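Local atomic coordinates of extracellular solute-binding protein (Conexibacter woesei, PDB entry 4P98), a protein that probably captures a small solute outside the cell membrane as the lipid-anchored binding component of an ABC transporter, in the manner of the PnrA-like (BMP) family. Residues Glu143-Val148 / Ala202-Ala207; Lys189-Ala194 / Leu214-Val219; Asp210-Gly215 / Ser229-Ala234; Val223-Val228 / Ala238-Thr243. All blocks are in the same frame, centred on the assembly; numbering follows the deposited sequence.

Interaction 1: residues Glu143-Val148 / Ala202-Ala207; sequences EKVGAV and AQLLVA
Val145 CG1 packs against Val206 CG2 at 3.9 Å, the two side chains set obliquely to one another, while Leu204 lies alongside Val145 and points the same way. Ala147 joins them, its CB beside Val206 CB on the same face. This apolar group lies on the sheet face covered by helix 154-170, through Leu167, His160 and Ile163. Val148, Leu205 and Ala207 occupy the other face, beneath helices 187-199 and 212-221. Gly146 has no side chain, and Ala202 and Leu205 pack close to its backbone on that second face. Parallel bridges pair Gly146 with Leu205, Ala147 with Val206 and Val148 with Ala207, joining two neighbouring inner strands of a five-stranded sheet, one of the two parallel sheets of the chain, as expected of a periplasmic-binding-protein fold. Gly146 N donates to Leu204 O (3.0 Å), Val206 N to Gly146 O (2.8 Å) and Val148 N to Val206 O (2.9 Å). Nearer the start of both segments, Gln203 N bonds to Lys144 O at 2.8 Å. At the polar edge the side chain of Gln203, extended beyond CG, brings OE1 to two successive backbone donors. Glu143 N reaches it at 2.7 Å, nearly along the C=O axis, and Lys144 N at 3.1 Å with a more bent bond (138° at the hydrogen). A side-chain amide thus takes over where backbone pairing ends: its one oxygen accepts two N-H groups and ties the loop before strand 205-207 to the beginning of strand 144-149.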
# COMPACT_ATOMS: atom_id res chain seq x y z
N GLU A 143 -21.31 -12.22 7.66
CA GLU A 143 -21.46 -11.85 9.06
C GLU A 143 -20.27 -12.25 9.92
O GLU A 143 -20.16 -11.79 11.05
CB GLU A 143 -22.79 -12.39 9.66
CG GLU A 143 -24.08 -11.72 9.16
CD GLU A 143 -24.07 -10.17 9.14
OE1 GLU A 143 -23.91 -9.51 10.20
OE2 GLU A 143 -24.28 -9.61 8.04
N LYS A 144 -19.37 -13.07 9.36
CA LYS A 144 -18.18 -13.55 10.07
C LYS A 144 -16.95 -13.30 9.19
O LYS A 144 -16.89 -13.77 8.06
CB LYS A 144 -18.29 -15.04 10.38
CG LYS A 144 -19.39 -15.39 11.38
CD LYS A 144 -19.30 -16.84 11.87
CE LYS A 144 -20.35 -17.09 12.95
NZ LYS A 144 -20.38 -18.52 13.38
N VAL A 145 -15.98 -12.56 9.72
CA VAL A 145 -14.81 -12.12 8.97
C VAL A 145 -13.56 -12.59 9.69
O VAL A 145 -13.47 -12.49 10.93
CB VAL A 145 -14.74 -10.58 8.85
CG1 VAL A 145 -13.46 -10.14 8.12
CG2 VAL A 145 -15.97 -10.05 8.12
N GLY A 146 -12.60 -13.10 8.92
CA GLY A 146 -11.33 -13.57 9.47
C GLY A 146 -10.19 -12.83 8.82
O GLY A 146 -10.23 -12.57 7.62
N ALA A 147 -9.18 -12.48 9.61
CA ALA A 147 -8.01 -11.77 9.09
C ALA A 147 -6.73 -12.47 9.51
O ALA A 147 -6.59 -12.90 10.66
CB ALA A 147 -7.99 -10.33 9.56
N VAL A 148 -5.79 -12.56 8.58
CA VAL A 148 -4.49 -13.14 8.89
C VAL A 148 -3.39 -12.14 8.60
O VAL A 148 -3.27 -11.64 7.48
CB VAL A 148 -4.21 -14.45 8.12
CG1 VAL A 148 -2.86 -15.02 8.51
CG2 VAL A 148 -5.30 -15.48 8.38
N ALA A 202 -15.44 -18.36 9.23
CA ALA A 202 -15.18 -17.15 8.44
C ALA A 202 -15.80 -17.25 7.05
O ALA A 202 -15.64 -18.26 6.35
CB ALA A 202 -13.69 -16.88 8.32
N GLN A 203 -16.52 -16.20 6.67
CA GLN A 203 -17.17 -16.12 5.36
C GLN A 203 -16.42 -15.22 4.40
O GLN A 203 -16.81 -15.04 3.25
CB GLN A 203 -18.62 -15.64 5.52
CG GLN A 203 -19.46 -16.60 6.38
CD GLN A 203 -20.78 -16.00 6.84
OE1 GLN A 203 -20.83 -14.88 7.34
NE2 GLN A 203 -21.85 -16.76 6.70
N LEU A 204 -15.31 -14.66 4.89
CA LEU A 204 -14.44 -13.81 4.10
C LEU A 204 -13.08 -13.81 4.79
O LEU A 204 -13.00 -13.81 6.03
CB LEU A 204 -14.98 -12.37 4.07
CG LEU A 204 -14.08 -11.24 3.59
CD1 LEU A 204 -14.09 -11.14 2.07
CD2 LEU A 204 -14.51 -9.90 4.20
N LEU A 205 -12.02 -13.79 4.01
CA LEU A 205 -10.67 -13.82 4.57
C LEU A 205 -9.89 -12.60 4.12
O LEU A 205 -9.73 -12.37 2.94
CB LEU A 205 -9.95 -15.11 4.15
CG LEU A 205 -10.47 -16.37 4.86
CD1 LEU A 205 -10.05 -17.67 4.16
CD2 LEU A 205 -10.07 -16.38 6.33
N VAL A 206 -9.39 -11.84 5.09
CA VAL A 206 -8.64 -10.62 4.81
C VAL A 206 -7.16 -10.83 5.10
O VAL A 206 -6.80 -11.24 6.19
CB VAL A 206 -9.14 -9.45 5.69
CG1 VAL A 206 -8.48 -8.15 5.27
CG2 VAL A 206 -10.66 -9.34 5.59
N ALA A 207 -6.32 -10.55 4.11
CA ALA A 207 -4.86 -10.63 4.23
C ALA A 207 -4.25 -9.27 4.52
O ALA A 207 -4.52 -8.30 3.79
CB ALA A 207 -4.27 -11.18 2.95

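Interaction 2: residues Lys189-Ala194 / Leu214-Val219; sequences KEQEAA and LGQAAV
Glu190 on helix 187-199 reaches across to Leu214 in helix 212-221; the two helices lie on the same face of the parallel sheet in this alpha/beta domain. Their short segments run 40° apart, with axes approaching to 7.6 Å, close for a helix pair and matched to small residues at the crossing. The apolar contact centres on Ala194, whose CB lies 3.8 Å from Ala217 CB and 3.9 Å from Leu214 CG. Val148 of strand 144-149 lies beneath, touching Glu190, Ala194 and Leu214.

The direct polar link comes from the carboxylate of Glu190. With CG anti to the backbone N (chi1 -170°) and an extended chain, it brings OE2 within 2.9 Å of Leu214 N. This nearly straight bond meets OE2 on its anti side, somewhat out of the carboxylate plane. OE1 accepts from Gly211 N, so a buried carboxylate receives N-H groups at the start of helix 212-221 (Gly211 and Leu214, with Gly213 weakly), whose dipole would be expected to favour its negative charge.

On the outer side of the pair the amide of Gln191 passes obliquely over Gln216, with CD 3.5 Å from Gln216 CB and the two amide planes 39° apart. A water completes the link: it accepts from Gln191 NE2 at 2.8 Å and donates to Gln216 OE1, also at 2.8 Å.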
# COMPACT_ATOMS: atom_id res chain seq x y z
N LYS A 189 2.40 -21.00 6.73
CA LYS A 189 1.74 -20.68 8.00
C LYS A 189 0.50 -19.80 7.75
O LYS A 189 -0.51 -19.94 8.44
CB LYS A 189 2.68 -19.98 8.96
CG LYS A 189 3.70 -20.90 9.61
CD LYS A 189 4.54 -20.15 10.64
CE LYS A 189 5.72 -20.99 11.13
NZ LYS A 189 6.78 -20.15 11.76
N GLU A 190 0.59 -18.90 6.77
CA GLU A 190 -0.54 -18.05 6.41
C GLU A 190 -1.72 -18.89 5.94
O GLU A 190 -2.85 -18.70 6.39
CB GLU A 190 -0.16 -17.09 5.30
CG GLU A 190 -1.21 -16.02 5.05
CD GLU A 190 -0.85 -15.20 3.84
OE1 GLU A 190 -0.29 -14.10 4.02
OE2 GLU A 190 -1.07 -15.70 2.71
N GLN A 191 -1.45 -19.84 5.04
CA GLN A 191 -2.48 -20.79 4.62
C GLN A 191 -3.14 -21.54 5.79
O GLN A 191 -4.37 -21.60 5.88
CB GLN A 191 -1.95 -21.74 3.56
CG GLN A 191 -3.03 -22.68 3.03
CD GLN A 191 -2.67 -23.35 1.72
OE1 GLN A 191 -1.61 -23.11 1.15
NE2 GLN A 191 -3.58 -24.19 1.24
N GLU A 192 -2.32 -22.10 6.69
CA GLU A 192 -2.81 -22.82 7.86
C GLU A 192 -3.69 -21.94 8.76
O GLU A 192 -4.74 -22.37 9.24
CB GLU A 192 -1.62 -23.37 8.66
CG GLU A 192 -0.86 -24.47 7.93
CD GLU A 192 0.54 -24.74 8.47
OE1 GLU A 192 0.99 -24.07 9.44
OE2 GLU A 192 1.20 -25.64 7.92
N ALA A 193 -3.25 -20.70 8.98
CA ALA A 193 -3.99 -19.76 9.82
C ALA A 193 -5.34 -19.44 9.17
O ALA A 193 -6.35 -19.45 9.83
CB ALA A 193 -3.19 -18.47 10.05
N ALA A 194 -5.34 -19.20 7.86
CA ALA A 194 -6.58 -18.90 7.14
C ALA A 194 -7.57 -20.07 7.16
O ALA A 194 -8.78 -19.88 7.35
CB ALA A 194 -6.27 -18.47 5.71
N LEU A 214 -3.29 -17.50 2.28
CA LEU A 214 -4.68 -17.26 2.63
C LEU A 214 -5.60 -17.49 1.42
O LEU A 214 -6.69 -18.05 1.54
CB LEU A 214 -4.81 -15.83 3.18
CG LEU A 214 -6.19 -15.29 3.48
CD1 LEU A 214 -6.15 -14.42 4.74
CD2 LEU A 214 -6.73 -14.54 2.27
N GLY A 215 -5.14 -17.03 0.25
CA GLY A 215 -5.86 -17.16 -1.00
C GLY A 215 -6.11 -18.61 -1.39
O GLY A 215 -7.20 -18.95 -1.86
N GLN A 216 -5.10 -19.46 -1.19
CA GLN A 216 -5.26 -20.89 -1.40
C GLN A 216 -6.34 -21.47 -0.50
O GLN A 216 -7.18 -22.26 -0.96
CB GLN A 216 -3.94 -21.63 -1.11
CG GLN A 216 -2.88 -21.36 -2.15
CD GLN A 216 -3.11 -22.13 -3.44
OE1 GLN A 216 -3.68 -23.23 -3.42
NE2 GLN A 216 -2.68 -21.56 -4.55
N ALA A 217 -6.31 -21.11 0.77
CA ALA A 217 -7.29 -21.61 1.72
C ALA A 217 -8.70 -21.17 1.33
O ALA A 217 -9.67 -21.93 1.46
CB ALA A 217 -6.96 -21.13 3.13
N ALA A 218 -8.80 -19.92 0.88
CA ALA A 218 -10.07 -19.36 0.43
C ALA A 218 -10.64 -20.12 -0.77
O ALA A 218 -11.83 -20.42 -0.81
CB ALA A 218 -9.88 -17.89 0.08
N VAL A 219 -9.79 -20.42 -1.74
CA VAL A 219 -10.22 -21.18 -2.92
C VAL A 219 -10.75 -22.56 -2.49
O VAL A 219 -11.78 -23.01 -2.98
CB VAL A 219 -9.08 -21.32 -3.95
CG1 VAL A 219 -9.43 -22.35 -5.03
CG2 VAL A 219 -8.77 -19.97 -4.60
O HOH W 1 -3.40 -25.15 -1.42

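Interaction 3: residues Asp210-Gly215 / Ser229-Ala234; sequences DGRGLG and SAAAGA
Two loops that follow neighbouring parallel strands meet here: Asp210 and Arg212, at the start of helix 212-221, face the type I turn Ser229-Ala232 that follows strand 225-226. Each loop carries its own side-chain-to-backbone turn. Asp210 OD1 accepts from Arg212 N at 2.9 Å, an Asx turn, and Ser229 OG accepts from Ala231 N at 3.0 Å, an ST turn. Gly211, between Asp210 and Arg212, is the N-cap of the helix and has a positive phi (95°) that suits glycine.

The direct bond between the loops is backbone to backbone, Ser229 N to Asp210 O at 3.0 Å. Beside it the side chain of Arg212 forms a bent arm. Its CG rests 3.7 Å from Ala232 CB; the turn at chi3 (-87°) then brings the guanidinium back to Asp210. The grip is side-on: NE bonds to OD1 at 2.9 Å and NH2 to OD2 at 2.7 Å, both carboxylate oxygens lying close to the guanidinium plane. Over one face of that plane come Ser229 OG and Ala231 CB, the latter 3.8 Å from NH1. Ser229 OG itself bonds to Asp31 O, and Ala230 has a backbone bond to Gly32, connecting the turn to the loop after strand 22-25 in the lobe built on the six-stranded sheet; the contact thus probably lies where the two lobes meet.

Asp210 OD1 is shared by the helix-start N-H and the guanidinium NE, so the salt bridge and Asx turn are coupled. Pairing with Asp210 would offset the charge of Arg212 and hold its guanidinium plane steady against the Ser229-Ala232 turn.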
# COMPACT_ATOMS: atom_id res chain seq x y z
N ASP A 210 1.27 -11.06 2.76
CA ASP A 210 1.28 -11.34 1.34
C ASP A 210 -0.10 -11.76 0.82
O ASP A 210 -0.59 -11.21 -0.16
CB ASP A 210 2.32 -12.41 1.00
CG ASP A 210 2.37 -12.72 -0.48
OD1 ASP A 210 1.57 -13.55 -0.93
OD2 ASP A 210 3.18 -12.11 -1.21
N GLY A 211 -0.70 -12.72 1.50
CA GLY A 211 -2.03 -13.20 1.15
C GLY A 211 -2.11 -14.44 0.25
O GLY A 211 -3.16 -15.04 0.18
N ARG A 212 -1.04 -14.82 -0.45
CA ARG A 212 -1.13 -15.97 -1.38
C ARG A 212 -1.53 -17.29 -0.71
O ARG A 212 -2.22 -18.11 -1.32
CB ARG A 212 0.16 -16.14 -2.17
CG ARG A 212 0.16 -15.32 -3.44
CD ARG A 212 1.51 -15.34 -4.11
NE ARG A 212 2.37 -14.32 -3.57
CZ ARG A 212 3.46 -13.84 -4.16
NH1 ARG A 212 3.87 -14.32 -5.32
NH2 ARG A 212 4.15 -12.86 -3.58
N GLY A 213 -1.11 -17.48 0.53
CA GLY A 213 -1.44 -18.69 1.29
C GLY A 213 -2.89 -18.64 1.74
O GLY A 213 -3.63 -19.61 1.59
N LEU A 214 -3.29 -17.50 2.28
CA LEU A 214 -4.68 -17.26 2.63
C LEU A 214 -5.60 -17.49 1.42
O LEU A 214 -6.69 -18.05 1.54
CB LEU A 214 -4.81 -15.83 3.18
CG LEU A 214 -6.19 -15.29 3.48
CD1 LEU A 214 -6.15 -14.42 4.74
CD2 LEU A 214 -6.73 -14.54 2.27
N GLY A 215 -5.14 -17.03 0.25
CA GLY A 215 -5.86 -17.16 -1.00
C GLY A 215 -6.11 -18.61 -1.39
O GLY A 215 -7.20 -18.95 -1.86
N SER A 229 -2.12 -10.32 -2.53
CA SER A 229 -1.15 -9.87 -3.51
C SER A 229 -1.65 -10.03 -4.93
O SER A 229 -2.23 -11.07 -5.29
CB SER A 229 0.15 -10.68 -3.37
OG SER A 229 1.04 -10.48 -4.48
N ALA A 230 -1.39 -9.00 -5.75
CA ALA A 230 -1.67 -9.02 -7.18
C ALA A 230 -0.84 -10.08 -7.93
O ALA A 230 -1.18 -10.41 -9.06
CB ALA A 230 -1.45 -7.64 -7.80
N ALA A 231 0.22 -10.60 -7.32
CA ALA A 231 1.08 -11.60 -7.98
C ALA A 231 0.56 -13.03 -7.84
O ALA A 231 1.19 -13.97 -8.31
CB ALA A 231 2.50 -11.51 -7.43
N ALA A 232 -0.58 -13.21 -7.19
CA ALA A 232 -1.19 -14.52 -7.04
C ALA A 232 -1.64 -15.08 -8.38
O ALA A 232 -1.78 -14.35 -9.36
CB ALA A 232 -2.35 -14.44 -6.08
N GLY A 233 -1.86 -16.39 -8.42
CA GLY A 233 -2.34 -17.06 -9.63
C GLY A 233 -3.77 -16.70 -9.97
O GLY A 233 -4.50 -16.18 -9.12
N ALA A 234 -4.18 -17.00 -11.20
CA ALA A 234 -5.51 -16.67 -11.70
C ALA A 234 -6.65 -17.19 -10.82
O ALA A 234 -7.61 -16.48 -10.59
CB ALA A 234 -5.68 -17.17 -13.13

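Interaction 4: residues Val223-Val228 / Ala238-Thr243; sequences VPTIGV and AVNITT
Thr225 and Asn240 meet with their side chains at about a right angle, Thr225 OG1 donating to Asn240 OD1 at 2.8 Å in the carbonyl plane, on a lone pair. Thr225 holds OG1 between its backbone N and carbonyl carbon (chi1 68°), which directs the hydroxyl at the amide. From above that carbonyl plane, 44° out of it, Val228 N gives OD1 a second bond of 3.2 Å. Asn240 ND2 turns the other way, to Thr243 OG1 at 3.0 Å, close to the amide plane. The amide is therefore held at both ends, and a water bonded to Thr243 OG1 and Val228 O carries the network further. These residues belong to a beta-alpha-beta unit, in which helix 234-237 connects strand 225-226 to the short, weakly bonded strand 240-242. Backbone bonds run from Thr225 N to Val239 O (2.8 Å) and from Ile241 N to Thr225 O (2.9 Å). Gly227 N then bonds to Thr242 O. The Pro224 ring and the Ile241 chain run alongside each other, Pro224 CB 3.6 Å from Ile241 CD1. Ile226 places CG2 3.5 Å from Thr242 O, while helix 125-137 packs against Ile226 through Asp132, Val135 and Ala136.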
# COMPACT_ATOMS: atom_id res chain seq x y z
N VAL A 223 -14.62 -19.14 -0.43
CA VAL A 223 -14.93 -17.83 0.19
C VAL A 223 -14.15 -16.72 -0.52
O VAL A 223 -13.12 -16.97 -1.13
CB VAL A 223 -14.64 -17.75 1.70
CG1 VAL A 223 -15.54 -18.69 2.48
CG2 VAL A 223 -13.18 -18.01 2.02
N PRO A 224 -14.66 -15.48 -0.45
CA PRO A 224 -13.91 -14.41 -1.09
C PRO A 224 -12.76 -13.92 -0.21
O PRO A 224 -12.75 -14.17 0.98
CB PRO A 224 -14.97 -13.30 -1.25
CG PRO A 224 -15.89 -13.54 -0.11
CD PRO A 224 -15.99 -15.04 0.00
N THR A 225 -11.81 -13.21 -0.82
CA THR A 225 -10.76 -12.55 -0.06
C THR A 225 -10.71 -11.03 -0.31
O THR A 225 -11.26 -10.52 -1.30
CB THR A 225 -9.37 -13.16 -0.33
OG1 THR A 225 -8.94 -12.88 -1.66
CG2 THR A 225 -9.37 -14.67 -0.09
N ILE A 226 -10.04 -10.35 0.61
CA ILE A 226 -9.62 -8.95 0.45
C ILE A 226 -8.13 -8.87 0.78
O ILE A 226 -7.69 -9.49 1.75
CB ILE A 226 -10.41 -8.04 1.41
CG1 ILE A 226 -11.87 -7.97 0.99
CG2 ILE A 226 -9.82 -6.63 1.45
CD1 ILE A 226 -12.78 -7.33 2.02
N GLY A 227 -7.36 -8.14 -0.02
CA GLY A 227 -5.98 -7.79 0.36
C GLY A 227 -4.88 -8.67 -0.17
O GLY A 227 -3.71 -8.41 0.10
N VAL A 228 -5.24 -9.69 -0.96
CA VAL A 228 -4.26 -10.64 -1.47
C VAL A 228 -3.41 -10.01 -2.56
O VAL A 228 -3.90 -9.27 -3.40
CB VAL A 228 -4.93 -11.94 -1.96
CG1 VAL A 228 -3.90 -12.88 -2.56
CG2 VAL A 228 -5.68 -12.60 -0.82
N ALA A 238 -9.10 -14.66 -8.84
CA ALA A 238 -10.53 -14.74 -9.12
C ALA A 238 -11.41 -14.63 -7.87
O ALA A 238 -12.57 -14.29 -7.99
CB ALA A 238 -10.85 -16.02 -9.88
N VAL A 239 -10.88 -14.90 -6.68
CA VAL A 239 -11.69 -14.76 -5.47
C VAL A 239 -11.35 -13.50 -4.65
O VAL A 239 -11.96 -13.26 -3.63
CB VAL A 239 -11.61 -16.03 -4.59
CG1 VAL A 239 -12.05 -17.24 -5.41
CG2 VAL A 239 -10.21 -16.24 -4.01
N ASN A 240 -10.39 -12.71 -5.11
CA ASN A 240 -10.04 -11.47 -4.41
C ASN A 240 -10.90 -10.31 -4.92
O ASN A 240 -10.75 -9.86 -6.05
CB ASN A 240 -8.56 -11.15 -4.59
CG ASN A 240 -8.06 -10.12 -3.58
OD1 ASN A 240 -8.03 -10.37 -2.37
ND2 ASN A 240 -7.66 -8.96 -4.09
N ILE A 241 -11.80 -9.85 -4.06
CA ILE A 241 -12.74 -8.78 -4.38
C ILE A 241 -11.95 -7.53 -4.73
O ILE A 241 -12.08 -6.96 -5.82
CB ILE A 241 -13.69 -8.51 -3.21
CG1 ILE A 241 -14.57 -9.72 -2.95
CG2 ILE A 241 -14.58 -7.31 -3.50
CD1 ILE A 241 -15.21 -9.72 -1.58
N THR A 242 -11.08 -7.15 -3.81
CA THR A 242 -10.28 -5.97 -3.99
C THR A 242 -9.16 -5.94 -2.96
O THR A 242 -9.14 -6.73 -2.03
CB THR A 242 -11.16 -4.70 -3.85
OG1 THR A 242 -10.42 -3.53 -4.24
CG2 THR A 242 -11.66 -4.56 -2.43
N THR A 243 -8.25 -4.99 -3.14
CA THR A 243 -7.14 -4.75 -2.23
C THR A 243 -6.93 -3.23 -2.09
O THR A 243 -6.95 -2.53 -3.08
CB THR A 243 -5.88 -5.42 -2.79
OG1 THR A 243 -6.02 -6.86 -2.69
CG2 THR A 243 -4.62 -4.96 -2.04
O HOH W 2 -4.05 -6.97 -4.92

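All four contacts lie in the domain built on the five-stranded parallel sheet 175-180, 144-149, 205-207, 225-226, 240-242. Interactions 1 and 4 join pairs of its strands, their centres about 10 Å apart, and backbone bonds from Ile226 to Leu205 and Ala207 connect them. Interaction 2 packs two helices on one face, its centre about 11 Å from that of interaction 1. Helix 212-221 is common to interactions 2 and 3, which share Leu214 and Gly215; the centres of interactions 3 and 4 lie about 9 Å apart. Along the chain, interactions 1 and 2 interleave, as do 3 and 4, as expected where strands and helices alternate in one lobe of a probable solute-binding protein; interaction 3 sits on loops reaching the other lobe.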